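Local structure of galactose mutarotase-like protein (Clostridium acetobutylicum, 3OS7) at residues P80-D85 / N104-H109; C201-S206 / A264-A269; N217-E222 / S305-P310; V275-S280 / C334-E339. The protein probably binds carbohydrates and may act as an aldose 1-epimerase, interconverting the anomers of a sugar. One frame throughout, in Å; residues are numbered along the deposited sequence. Where two conformers were deposited one is given.

Contact 1: P80-D85 / N104-H109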
loop_
_atom_site.group_PDB
_atom_site.type_symbol
_atom_site.label_atom_id
_atom_site.label_comp_id
_atom_site.label_asym_id
_atom_site.label_seq_id
_atom_site.Cartn_x
_atom_site.Cartn_y
_atom_site.Cartn_z
ATOM N N PRO A 80 -4.847 -7.292 -3.503
ATOM C CA PRO A 80 -3.387 -7.259 -3.485
ATOM C C PRO A 80 -2.812 -8.593 -3.945
ATOM O O PRO A 80 -3.232 -9.645 -3.512
ATOM C CB PRO A 80 -3.056 -7.006 -2.009
ATOM C CG PRO A 80 -4.158 -7.627 -1.280
ATOM C CD PRO A 80 -5.397 -7.498 -2.145
ATOM N N ASN A 81 -1.831 -8.536 -4.826
ATOM C CA ASN A 81 -1.109 -9.707 -5.252
ATOM C C ASN A 81 -1.996 -10.687 -6.029
ATOM O O ASN A 81 -3.040 -10.275 -6.595
ATOM C CB ASN A 81 -0.417 -10.345 -4.042
ATOM C CG ASN A 81 0.927 -10.949 -4.404
ATOM O OD1 ASN A 81 0.988 -11.997 -5.034
ATOM N ND2 ASN A 81 2.003 -10.277 -4.030
ATOM N N ARG A 82 -1.623 -11.968 -6.033
ATOM C CA ARG A 82 -2.114 -12.948 -7.003
ATOM C C ARG A 82 -3.389 -13.736 -6.657
ATOM O O ARG A 82 -3.643 -14.079 -5.506
ATOM C CB ARG A 82 -0.990 -13.935 -7.322
ATOM C CG ARG A 82 0.197 -13.285 -7.964
ATOM C CD ARG A 82 1.424 -14.137 -7.758
ATOM N NE ARG A 82 2.536 -13.560 -8.490
ATOM C CZ ARG A 82 3.386 -12.673 -8.007
ATOM N NH1 ARG A 82 3.311 -12.256 -6.751
ATOM N NH2 ARG A 82 4.337 -12.219 -8.795
ATOM N N ILE A 83 -4.210 -13.966 -7.686
ATOM C CA ILE A 83 -5.272 -14.960 -7.648
ATOM C C ILE A 83 -4.918 -16.037 -8.662
ATOM O O ILE A 83 -4.807 -15.744 -9.882
ATOM C CB ILE A 83 -6.673 -14.387 -7.996
ATOM C CG1 ILE A 83 -7.030 -13.148 -7.155
ATOM C CG2 ILE A 83 -7.773 -15.495 -7.922
ATOM C CD1 ILE A 83 -6.998 -13.334 -5.674
ATOM N N ASP A 84 -4.748 -17.265 -8.169
ATOM C CA ASP A 84 -4.403 -18.428 -8.989
ATOM C C ASP A 84 -5.308 -18.627 -10.204
ATOM O O ASP A 84 -6.536 -18.758 -10.076
ATOM C CB ASP A 84 -4.411 -19.672 -8.050
ATOM C CG ASP A 84 -3.989 -20.965 -8.733
ATOM O OD1 ASP A 84 -3.733 -20.969 -9.956
ATOM O OD2 ASP A 84 -3.907 -21.993 -7.996
ATOM N N ASP A 85 -4.714 -18.601 -11.414
ATOM C CA ASP A 85 -5.479 -18.777 -12.670
ATOM C C ASP A 85 -6.563 -17.723 -12.888
ATOM O O ASP A 85 -7.445 -17.891 -13.730
ATOM C CB ASP A 85 -6.097 -20.201 -12.770
ATOM C CG ASP A 85 -5.074 -21.298 -12.912
ATOM O OD1 ASP A 85 -3.909 -21.018 -13.282
ATOM O OD2 ASP A 85 -5.434 -22.469 -12.628
ATOM N N ASN A 104 3.167 -16.605 -14.749
ATOM C CA ASN A 104 2.653 -17.460 -13.675
ATOM C C ASN A 104 1.123 -17.771 -13.755
ATOM O O ASN A 104 0.562 -18.421 -12.855
ATOM C CB ASN A 104 3.010 -16.836 -12.320
ATOM C CG ASN A 104 4.501 -16.823 -12.060
ATOM O OD1 ASN A 104 5.193 -17.784 -12.363
ATOM N ND2 ASN A 104 4.991 -15.744 -11.469
ATOM N N ASN A 105 0.485 -17.318 -14.837
ATOM C CA ASN A 105 -0.952 -17.472 -15.103
ATOM C C ASN A 105 -1.839 -17.071 -13.926
ATOM O O ASN A 105 -2.592 -17.877 -13.404
ATOM C CB ASN A 105 -1.264 -18.902 -15.573
ATOM C CG ASN A 105 -2.537 -18.978 -16.369
ATOM O OD1 ASN A 105 -2.662 -18.347 -17.436
ATOM N ND2 ASN A 105 -3.502 -19.738 -15.868
ATOM N N ASN A 106 -1.715 -15.813 -13.511
ATOM C CA ASN A 106 -2.498 -15.284 -12.402
ATOM C C ASN A 106 -3.176 -13.984 -12.782
ATOM O O ASN A 106 -2.787 -13.331 -13.762
ATOM C CB ASN A 106 -1.574 -15.036 -11.216
ATOM C CG ASN A 106 -0.991 -16.303 -10.639
ATOM O OD1 ASN A 106 -1.673 -17.344 -10.513
ATOM N ND2 ASN A 106 0.283 -16.230 -10.266
ATOM N N TYR A 107 -4.192 -13.596 -12.006
ATOM C CA TYR A 107 -4.641 -12.220 -11.952
ATOM C C TYR A 107 -3.956 -11.574 -10.765
ATOM O O TYR A 107 -3.917 -12.162 -9.675
ATOM C CB TYR A 107 -6.167 -12.096 -11.836
ATOM C CG TYR A 107 -6.609 -10.655 -11.925
ATOM C CD1 TYR A 107 -6.653 -10.000 -13.141
ATOM C CD2 TYR A 107 -6.916 -9.922 -10.784
ATOM C CE1 TYR A 107 -7.002 -8.688 -13.239
ATOM C CE2 TYR A 107 -7.262 -8.580 -10.878
ATOM C CZ TYR A 107 -7.296 -7.971 -12.114
ATOM O OH TYR A 107 -7.640 -6.652 -12.232
ATOM N N ILE A 108 -3.449 -10.346 -10.934
ATOM C CA ILE A 108 -2.644 -9.728 -9.859
ATOM C C ILE A 108 -3.010 -8.252 -9.700
ATOM O O ILE A 108 -3.251 -7.560 -10.696
ATOM C CB ILE A 108 -1.129 -9.887 -10.135
ATOM C CG1 ILE A 108 -0.294 -9.643 -8.890
ATOM C CG2 ILE A 108 -0.687 -8.972 -11.270
ATOM C CD1 ILE A 108 1.262 -9.880 -9.063
ATOM N N HIS A 109 -3.106 -7.807 -8.438
ATOM C CA HIS A 109 -3.136 -6.394 -8.019
ATOM C C HIS A 109 -4.399 -5.555 -8.280
ATOM O O HIS A 109 -4.636 -4.557 -7.589
ATOM C CB HIS A 109 -1.912 -5.643 -8.539
ATOM C CG HIS A 109 -0.619 -6.102 -7.944
ATOM N ND1 HIS A 109 -0.510 -6.546 -6.634
ATOM C CD2 HIS A 109 0.632 -6.133 -8.465
ATOM C CE1 HIS A 109 0.755 -6.878 -6.404
ATOM N NE2 HIS A 109 1.463 -6.641 -7.500
#
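The antiparallel ribbon formed by strands 82-84 and 106-108, the latter an outer strand of a small three-stranded sheet and the former part of its central one, brings Ile83 and Tyr107 together as a hydrogen-bonded pair. Ile83 N reaches Tyr107 O at 2.7 Å, and Tyr107 N returns a longer bond to Ile83 O. The pairing runs on past the strand, where His109 N donates to Asn81 O at 3.1 Å from above the carbonyl plane. On the face of Arg82 and Ile108 the two side chains run alongside each other. Ile108 CG1 stands anti to the backbone N (chi1 -163°), which carries CD1 over one face of the guanidinium, 3.7 Å from Arg82 CZ. The amide of Asn106 comes to the guanidinium edge, its ND2 3.5 Å from Arg82 CD, while ND2 itself bonds Glu101. Asn81 OD1 grips Arg82 twice, through N and through NH1 (2.9 Å), and Glu101 holds NH2. Beyond the strands Asn105 ND2 meets Asp85 OD1 at 2.9 Å from above the carboxylate plane; Arg216 forms a salt bridge with the same oxygen. His109 NE2 binds a tartrate, probably from crystallisation. Asn105 and Asn106, both opposite Glu101, form a G1 beta bulge.

Contact 2: C201-S206 / A264-A269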
loop_
_atom_site.group_PDB
_atom_site.type_symbol
_atom_site.label_atom_id
_atom_site.label_comp_id
_atom_site.label_asym_id
_atom_site.label_seq_id
_atom_site.Cartn_x
_atom_site.Cartn_y
_atom_site.Cartn_z
ATOM N N CYS A 201 20.507 1.980 5.447
ATOM C CA CYS A 201 19.120 1.802 5.865
ATOM C C CYS A 201 18.827 0.384 6.332
ATOM O O CYS A 201 19.183 -0.575 5.655
ATOM C CB CYS A 201 18.170 2.160 4.750
ATOM S SG CYS A 201 18.176 3.932 4.390
ATOM N N ARG A 202 18.136 0.278 7.474
ATOM C CA ARG A 202 17.681 -1.011 7.993
ATOM C C ARG A 202 16.164 -1.024 8.058
ATOM O O ARG A 202 15.560 -0.045 8.499
ATOM C CB ARG A 202 18.199 -1.251 9.391
ATOM C CG ARG A 202 19.700 -1.149 9.547
ATOM C CD ARG A 202 20.363 -2.350 8.987
ATOM N NE ARG A 202 21.692 -2.544 9.554
ATOM C CZ ARG A 202 22.315 -3.716 9.594
ATOM N NH1 ARG A 202 21.725 -4.816 9.097
ATOM N NH2 ARG A 202 23.523 -3.800 10.152
ATOM N N VAL A 203 15.565 -2.132 7.647
ATOM C CA VAL A 203 14.102 -2.289 7.686
ATOM C C VAL A 203 13.669 -3.241 8.824
ATOM O O VAL A 203 14.178 -4.347 8.933
ATOM C CB VAL A 203 13.524 -2.772 6.344
ATOM C CG1 VAL A 203 12.013 -3.011 6.488
ATOM C CG2 VAL A 203 13.757 -1.690 5.254
ATOM N N LYS A 204 12.755 -2.770 9.681
ATOM C CA LYS A 204 12.111 -3.618 10.704
ATOM C C LYS A 204 10.650 -3.769 10.353
ATOM O O LYS A 204 10.055 -2.862 9.791
ATOM C CB LYS A 204 12.234 -2.992 12.091
ATOM C CG LYS A 204 13.687 -2.847 12.548
ATOM C CD LYS A 204 13.809 -1.944 13.767
ATOM C CE LYS A 204 15.245 -1.909 14.252
ATOM N NZ LYS A 204 15.367 -1.181 15.534
ATOM N N ILE A 205 10.099 -4.931 10.626
ATOM C CA ILE A 205 8.709 -5.246 10.331
ATOM C C ILE A 205 8.191 -6.139 11.450
ATOM O O ILE A 205 8.869 -7.081 11.843
ATOM C CB ILE A 205 8.530 -6.026 9.004
ATOM C CG1 ILE A 205 9.191 -5.315 7.822
ATOM C CG2 ILE A 205 7.021 -6.247 8.708
ATOM C CD1 ILE A 205 9.235 -6.188 6.527
ATOM N N SER A 206 6.956 -5.898 11.901
ATOM C CA SER A 206 6.388 -6.669 13.028
ATOM C C SER A 206 5.820 -8.004 12.536
ATOM O O SER A 206 4.617 -8.224 12.552
ATOM C CB SER A 206 5.329 -5.825 13.760
ATOM O OG SER A 206 4.269 -5.431 12.907
ATOM N N ALA A 264 5.930 -1.269 9.977
ATOM C CA ALA A 264 7.315 -1.291 9.570
ATOM C C ALA A 264 7.986 0.016 9.865
ATOM O O ALA A 264 7.347 1.051 10.070
ATOM C CB ALA A 264 7.433 -1.655 8.040
ATOM N N CYS A 265 9.310 -0.029 9.868
ATOM C CA CYS A 265 10.079 1.183 9.860
ATOM C C CYS A 265 11.371 1.014 9.113
ATOM O O CYS A 265 11.841 -0.106 8.923
ATOM C CB CYS A 265 10.323 1.737 11.261
ATOM S SG CYS A 265 11.509 0.833 12.267
ATOM N N ILE A 266 11.895 2.148 8.659
ATOM C CA ILE A 266 13.159 2.212 7.925
ATOM C C ILE A 266 14.036 3.179 8.719
ATOM O O ILE A 266 13.678 4.345 8.885
ATOM C CB ILE A 266 13.008 2.718 6.490
ATOM C CG1 ILE A 266 11.910 1.955 5.749
ATOM C CG2 ILE A 266 14.367 2.654 5.744
ATOM C CD1 ILE A 266 11.603 2.535 4.313
ATOM N N GLU A 267 15.148 2.667 9.242
ATOM C CA GLU A 267 16.049 3.409 10.126
ATOM C C GLU A 267 17.333 3.716 9.371
ATOM O O GLU A 267 17.941 2.822 8.781
ATOM C CB GLU A 267 16.407 2.590 11.375
ATOM C CG GLU A 267 15.243 2.461 12.377
ATOM C CD GLU A 267 15.573 1.678 13.615
ATOM O OE1 GLU A 267 16.723 1.206 13.754
ATOM O OE2 GLU A 267 14.675 1.558 14.469
ATOM N N ASP A 268 17.716 4.985 9.412
ATOM C CA ASP A 268 19.031 5.446 8.963
ATOM C C ASP A 268 19.746 6.053 10.174
ATOM O O ASP A 268 19.629 7.247 10.484
ATOM C CB ASP A 268 18.874 6.462 7.836
ATOM C CG ASP A 268 20.176 6.804 7.181
ATOM O OD1 ASP A 268 21.232 6.597 7.839
ATOM O OD2 ASP A 268 20.134 7.269 6.013
ATOM N N ALA A 269 20.456 5.190 10.882
ATOM C CA ALA A 269 21.193 5.571 12.073
ATOM C C ALA A 269 22.196 6.687 11.766
ATOM O O ALA A 269 22.362 7.598 12.559
ATOM C CB ALA A 269 21.911 4.293 12.728
#
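Strands 201-205 and 264-268 run antiparallel, their axes 4.6 Å apart at 158°, as neighbours in the large beta-sandwich typical of the galactose mutarotase family. Two hydrogen-bonded pairs set the register: Arg202 with Glu267, where Glu267 N reaches Arg202 O at 2.8 Å, and Lys204 with Cys265, where Lys204 N reaches Cys265 O at 2.9 Å. Between them Val203 faces Ile266 across a non-hydrogen-bonded pair, the side chains lying side by side with Val203 CG2 4.1 Å from Ile266 CG1. Ile266 CG2 also touches Cys201 CB, and Ile205 CG1 rests on Ala264 CB. Ile300 of strand 297-303 packs against Val203 and Ala264, placing this apolar face in the interior. The other face carries Lys204, Cys265 and Glu267. Cys265 SG, set between the backbone N and the carbonyl carbon (chi1 73°), lies under the lysine chain, 3.9 Å from both Lys204 CB and Lys204 CD. The extended lysine slants over this sulfur to the carboxylate two residues along the partner strand, forming a salt bridge. Arg274 pairs with Glu267 OE2 too, so two cations share one oxygen. Lys204 NZ approaches Glu267 OE2 on its syn side at 3.0 Å, 33° out of the carboxylate plane.

Contact 3: N217-E222 / S305-P310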
loop_
_atom_site.group_PDB
_atom_site.type_symbol
_atom_site.label_atom_id
_atom_site.label_comp_id
_atom_site.label_asym_id
_atom_site.label_seq_id
_atom_site.Cartn_x
_atom_site.Cartn_y
_atom_site.Cartn_z
ATOM N N ASN A 217 4.578 -18.196 -7.342
ATOM C CA ASN A 217 4.419 -17.197 -6.301
ATOM C C ASN A 217 3.108 -17.246 -5.518
ATOM O O ASN A 217 2.749 -16.274 -4.881
ATOM C CB ASN A 217 4.733 -15.780 -6.821
ATOM C CG ASN A 217 6.221 -15.590 -7.111
ATOM O OD1 ASN A 217 7.061 -16.251 -6.520
ATOM N ND2 ASN A 217 6.539 -14.693 -8.010
ATOM N N LEU A 218 2.461 -18.408 -5.521
ATOM C CA LEU A 218 1.255 -18.686 -4.732
ATOM C C LEU A 218 1.685 -19.359 -3.424
ATOM O O LEU A 218 2.621 -20.154 -3.417
ATOM C CB LEU A 218 0.313 -19.604 -5.507
ATOM C CG LEU A 218 -0.121 -19.053 -6.868
ATOM C CD1 LEU A 218 -0.750 -20.165 -7.752
ATOM C CD2 LEU A 218 -1.044 -17.906 -6.669
ATOM N N PRO A 219 1.009 -19.034 -2.314
ATOM C CA PRO A 219 1.389 -19.704 -1.065
ATOM C C PRO A 219 1.150 -21.175 -1.107
ATOM O O PRO A 219 0.137 -21.643 -1.670
ATOM C CB PRO A 219 0.464 -19.084 -0.012
ATOM C CG PRO A 219 -0.135 -17.888 -0.660
ATOM C CD PRO A 219 -0.096 -18.084 -2.123
ATOM N N THR A 220 2.057 -21.924 -0.484
ATOM C CA THR A 220 1.834 -23.358 -0.309
ATOM C C THR A 220 0.852 -23.639 0.796
ATOM O O THR A 220 0.296 -24.737 0.868
ATOM C CB THR A 220 3.129 -24.113 -0.009
ATOM O OG1 THR A 220 3.595 -23.758 1.293
ATOM C CG2 THR A 220 4.185 -23.788 -1.028
ATOM N N GLY A 221 0.671 -22.670 1.682
ATOM C CA GLY A 221 -0.144 -22.867 2.881
ATOM C C GLY A 221 0.664 -23.199 4.122
ATOM O O GLY A 221 0.115 -23.214 5.221
ATOM N N GLU A 222 1.962 -23.436 3.948
ATOM C CA GLU A 222 2.862 -23.716 5.047
ATOM C C GLU A 222 3.393 -22.409 5.595
ATOM O O GLU A 222 3.750 -21.510 4.835
ATOM C CB GLU A 222 4.072 -24.499 4.568
ATOM C CG GLU A 222 3.817 -25.851 3.954
ATOM C CD GLU A 222 5.036 -26.301 3.148
ATOM O OE1 GLU A 222 5.243 -25.827 1.988
ATOM O OE2 GLU A 222 5.823 -27.083 3.709
ATOM N N SER A 305 -5.271 -9.865 3.734
ATOM C CA SER A 305 -5.313 -11.292 3.658
ATOM C C SER A 305 -4.064 -11.813 2.971
ATOM O O SER A 305 -3.311 -11.065 2.358
ATOM C CB SER A 305 -6.564 -11.764 2.913
ATOM O OG SER A 305 -6.545 -11.494 1.522
ATOM N N ILE A 306 -3.890 -13.120 3.078
ATOM C CA ILE A 306 -2.803 -13.800 2.440
ATOM C C ILE A 306 -2.938 -13.698 0.909
ATOM O O ILE A 306 -4.034 -13.496 0.362
ATOM C CB ILE A 306 -2.727 -15.279 2.929
ATOM C CG1 ILE A 306 -1.367 -15.883 2.627
ATOM C CG2 ILE A 306 -3.878 -16.147 2.352
ATOM C CD1 ILE A 306 -1.175 -17.223 3.314
ATOM N N ILE A 307 -1.817 -13.826 0.222
ATOM C CA ILE A 307 -1.827 -13.949 -1.225
ATOM C C ILE A 307 -2.763 -15.104 -1.607
ATOM O O ILE A 307 -2.740 -16.150 -0.957
ATOM C CB ILE A 307 -0.427 -14.255 -1.773
ATOM C CG1 ILE A 307 0.530 -13.098 -1.495
ATOM C CG2 ILE A 307 -0.499 -14.549 -3.310
ATOM C CD1 ILE A 307 1.967 -13.348 -2.022
ATOM N N ASN A 308 -3.588 -14.898 -2.633
ATOM C CA ASN A 308 -4.506 -15.937 -3.163
ATOM C C ASN A 308 -5.549 -16.371 -2.114
ATOM O O ASN A 308 -5.991 -17.486 -2.156
ATOM C CB ASN A 308 -3.681 -17.139 -3.655
ATOM C CG ASN A 308 -4.476 -18.126 -4.542
ATOM O OD1 ASN A 308 -5.337 -17.740 -5.326
ATOM N ND2 ASN A 308 -4.119 -19.403 -4.453
ATOM N N SER A 309 -5.900 -15.484 -1.178
ATOM C CA SER A 309 -6.748 -15.828 -0.025
ATOM C C SER A 309 -8.092 -16.513 -0.374
ATOM O O SER A 309 -8.510 -17.399 0.353
ATOM C CB SER A 309 -7.033 -14.603 0.861
ATOM O OG SER A 309 -7.876 -13.643 0.238
ATOM N N PRO A 310 -8.760 -16.133 -1.474
ATOM C CA PRO A 310 -10.007 -16.828 -1.778
ATOM C C PRO A 310 -9.855 -18.319 -2.080
ATOM O O PRO A 310 -10.834 -19.056 -2.012
ATOM C CB PRO A 310 -10.513 -16.089 -3.025
ATOM C CG PRO A 310 -9.818 -14.824 -3.021
ATOM C CD PRO A 310 -8.493 -15.085 -2.461
HETATM O O HOH W 1 -2.215 -20.839 -2.802
#
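A water bridges Pro219 and Asn308, donating to Pro219 O at 2.7 Å and accepting from Asn308 ND2 at 2.9 Å. It spans the meeting of segment 217-222 with the type II beta turn Ile306-Ser309, in the loop that follows strand 297-303 of the mutarotase-type beta-sandwich. Direct contact between the segments is apolar packing, centred on the Pro219 ring. That ring lies across Ile307: Pro219 CD is 3.8 Å from Ile307 CG2, while Pro219 CG sits 3.1 Å from Ile307 O, a tight approach to the carbonyl oxygen. Ile306 adds a second wall, its CG1 4.0 Å from Pro219 CG, because CG1 is anti to the backbone N (chi1 -162°) and directs CD1 along the ring toward Pro219 CB. Leu248 of strand 246-256 packs on both isoleucines. Asn308 contributes its CB to Pro219 CD, and its amide slants across Leu218. The other end of that amide is fixed by Asn308 OD1, which accepts from Asp84 N and Asn311 ND2, leaving ND2 turned to the water. Past the proline the chain turns a corner in an ST turn, with Glu222 N donating to Thr220 OG1. On the leucine side, Leu218 CD2 stops 4.0 Å from Asn308 CG.

Contact 4: V275-S280 / C334-E339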
loop_
_atom_site.group_PDB
_atom_site.type_symbol
_atom_site.label_atom_id
_atom_site.label_comp_id
_atom_site.label_asym_id
_atom_site.label_seq_id
_atom_site.Cartn_x
_atom_site.Cartn_y
_atom_site.Cartn_z
ATOM N N VAL A 275 11.864 6.392 9.435
ATOM C CA VAL A 275 10.575 6.514 8.752
ATOM C C VAL A 275 9.676 5.402 9.268
ATOM O O VAL A 275 10.088 4.250 9.326
ATOM C CB VAL A 275 10.705 6.420 7.218
ATOM C CG1 VAL A 275 9.329 6.249 6.572
ATOM C CG2 VAL A 275 11.429 7.695 6.672
ATOM N N VAL A 276 8.485 5.768 9.720
ATOM C CA VAL A 276 7.566 4.804 10.329
ATOM C C VAL A 276 6.310 4.632 9.479
ATOM O O VAL A 276 5.681 5.623 9.068
ATOM C CB VAL A 276 7.148 5.243 11.755
ATOM C CG1 VAL A 276 6.222 4.196 12.377
ATOM C CG2 VAL A 276 8.370 5.487 12.657
ATOM N N TYR A 277 5.937 3.380 9.249
ATOM C CA TYR A 277 4.744 3.004 8.501
ATOM C C TYR A 277 3.899 2.128 9.422
ATOM O O TYR A 277 4.089 0.914 9.513
ATOM C CB TYR A 277 5.158 2.236 7.242
ATOM C CG TYR A 277 4.090 1.908 6.213
ATOM C CD1 TYR A 277 2.865 2.560 6.167
ATOM C CD2 TYR A 277 4.346 0.937 5.223
ATOM C CE1 TYR A 277 1.948 2.275 5.154
ATOM C CE2 TYR A 277 3.419 0.645 4.250
ATOM C CZ TYR A 277 2.227 1.299 4.219
ATOM O OH TYR A 277 1.309 1.019 3.210
ATOM N N GLU A 278 2.983 2.765 10.136
ATOM C CA GLU A 278 2.122 2.097 11.113
ATOM C C GLU A 278 0.830 1.635 10.437
ATOM O O GLU A 278 0.203 2.368 9.680
ATOM C CB GLU A 278 1.835 3.053 12.275
ATOM C CG GLU A 278 1.088 2.449 13.430
ATOM C CD GLU A 278 1.078 3.339 14.697
ATOM O OE1 GLU A 278 1.602 4.483 14.699
ATOM O OE2 GLU A 278 0.543 2.842 15.712
HETATM N N MSE A 279 0.445 0.411 10.717
HETATM C CA MSE A 279 -0.698 -0.218 10.071
HETATM C C MSE A 279 -1.693 -0.678 11.118
HETATM O O MSE A 279 -1.303 -1.265 12.129
HETATM C CB MSE A 279 -0.237 -1.438 9.284
HETATM C CG MSE A 279 0.858 -1.182 8.334
HETATM SE SE MSE A 279 1.826 -2.787 7.829
HETATM C CE MSE A 279 3.241 -1.827 7.001
ATOM N N SER A 280 -2.971 -0.465 10.844
ATOM C CA SER A 280 -4.036 -0.950 11.742
ATOM C C SER A 280 -4.159 -2.474 11.667
ATOM O O SER A 280 -3.650 -3.125 10.729
ATOM C CB SER A 280 -5.373 -0.280 11.418
ATOM O OG SER A 280 -5.915 -0.750 10.188
ATOM N N CYS A 334 -3.598 3.487 7.975
ATOM C CA CYS A 334 -2.131 3.480 8.087
ATOM C C CYS A 334 -1.649 4.889 8.340
ATOM O O CYS A 334 -2.374 5.861 8.040
ATOM C CB CYS A 334 -1.476 2.949 6.832
ATOM S SG CYS A 334 -1.827 1.216 6.490
ATOM N N LYS A 335 -0.481 5.006 8.956
ATOM C CA LYS A 335 0.129 6.285 9.226
ATOM C C LYS A 335 1.569 6.262 8.761
ATOM O O LYS A 335 2.248 5.264 8.907
ATOM C CB LYS A 335 0.059 6.606 10.722
ATOM C CG LYS A 335 -1.339 6.801 11.227
ATOM C CD LYS A 335 -1.362 7.014 12.735
ATOM C CE LYS A 335 -2.793 7.097 13.251
ATOM N NZ LYS A 335 -2.845 7.332 14.726
ATOM N N LEU A 336 2.021 7.367 8.187
ATOM C CA LEU A 336 3.411 7.504 7.781
ATOM C C LEU A 336 3.947 8.782 8.442
ATOM O O LEU A 336 3.348 9.841 8.321
ATOM C CB LEU A 336 3.493 7.648 6.264
ATOM C CG LEU A 336 3.362 6.392 5.444
ATOM C CD1 LEU A 336 3.240 6.777 3.942
ATOM C CD2 LEU A 336 4.576 5.496 5.661
ATOM N N TYR A 337 5.081 8.667 9.115
ATOM C CA TYR A 337 5.695 9.805 9.802
ATOM C C TYR A 337 7.182 9.592 9.975
ATOM O O TYR A 337 7.699 8.487 9.781
ATOM C CB TYR A 337 5.045 10.063 11.176
ATOM C CG TYR A 337 4.851 8.866 12.092
ATOM C CD1 TYR A 337 3.738 8.054 11.960
ATOM C CD2 TYR A 337 5.744 8.598 13.151
ATOM C CE1 TYR A 337 3.535 6.970 12.806
ATOM C CE2 TYR A 337 5.537 7.540 14.002
ATOM C CZ TYR A 337 4.434 6.715 13.823
ATOM O OH TYR A 337 4.175 5.639 14.652
ATOM N N ILE A 338 7.859 10.655 10.364
ATOM C CA ILE A 338 9.304 10.653 10.569
ATOM C C ILE A 338 9.560 10.931 12.041
ATOM O O ILE A 338 8.872 11.760 12.663
ATOM C CB ILE A 338 9.972 11.786 9.728
ATOM C CG1 ILE A 338 9.588 11.665 8.257
ATOM C CG2 ILE A 338 11.512 11.786 9.911
ATOM C CD1 ILE A 338 9.746 12.979 7.447
ATOM N N GLU A 339 10.551 10.262 12.616
ATOM C CA GLU A 339 10.910 10.566 14.007
ATOM C C GLU A 339 12.403 10.452 14.218
ATOM O O GLU A 339 13.120 9.830 13.409
ATOM C CB GLU A 339 10.097 9.701 14.990
ATOM C CG GLU A 339 10.350 8.250 14.866
ATOM C CD GLU A 339 9.498 7.356 15.770
ATOM O OE1 GLU A 339 8.381 7.720 16.189
ATOM O OE2 GLU A 339 9.972 6.228 16.027
#
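Backbone bonds join Val276 to Tyr337 and Glu278 to Lys335, the two hydrogen-bonded pairs of antiparallel strands 275-279 and 334-339. Val276 N lies 2.8 Å from Tyr337 O, and Lys335 N lies 2.8 Å from Glu278 O; each pair is completed by a return bond.

The aromatic contact is on the face of Val276, Glu278 and Tyr337. Tyr337 CG occupies the position between the backbone N and the carbonyl carbon (chi1 48°), which swings the ring across to the partner strand and over Val276. Val276 CB makes a CH-pi contact 3.8 Å from the Tyr337 ring centroid, over the face but offset toward the rim, and Val276 CG1 packs against Tyr337 CZ. The polar contact continues from the same ring: Tyr337 OH donates to Glu278 OE1 at 2.8 Å, from above the carboxylate plane, with ring and carboxylate turned 58° apart. This bond anchors the phenol oxygen. Glu339 flanks Val276 CG2 and is held by Arg274.

Apolar packing fills the buried face. Leu336 CD2 presses on Tyr277 CD1 at 3.4 Å, meeting the ring obliquely, and Cys334 CB lies 3.9 Å from Tyr277 CE1. Cys334 SG also touches CG of Met279, a selenomethionine. Tyr277 OH bonds Ser186, and Pro302 covers Tyr277 and Met279. Such pairing of long antiparallel strands, with one face packed inward, is as expected for the beta-sandwich of the galactose mutarotase family.

Overall arrangement
Contact 1 closes before the other three open along the chain, contact 2 closes before contact 4, and contact 3 interleaves with both. Two neighbourhoods result. Contacts 2 and 4, centres 11 Å apart, are successive ribbons of one sheet: strands 263-268 and 273-279 pair directly, so 201-213, 263-268, 273-279 and 329-340 lie in that order. Contacts 1 and 3, centres 10 Å apart, touch directly, Leu218 packing on Asp84 and Ile307 on Asn81, which ties the small three-stranded sheet to the loop after strand 297-303. The neighbourhoods lie 25 to 29 Å apart, centre to centre. Strand 201-213 runs from contact 2 toward contact 3; beside it, the tartrate at contact 1 may mark a pocket.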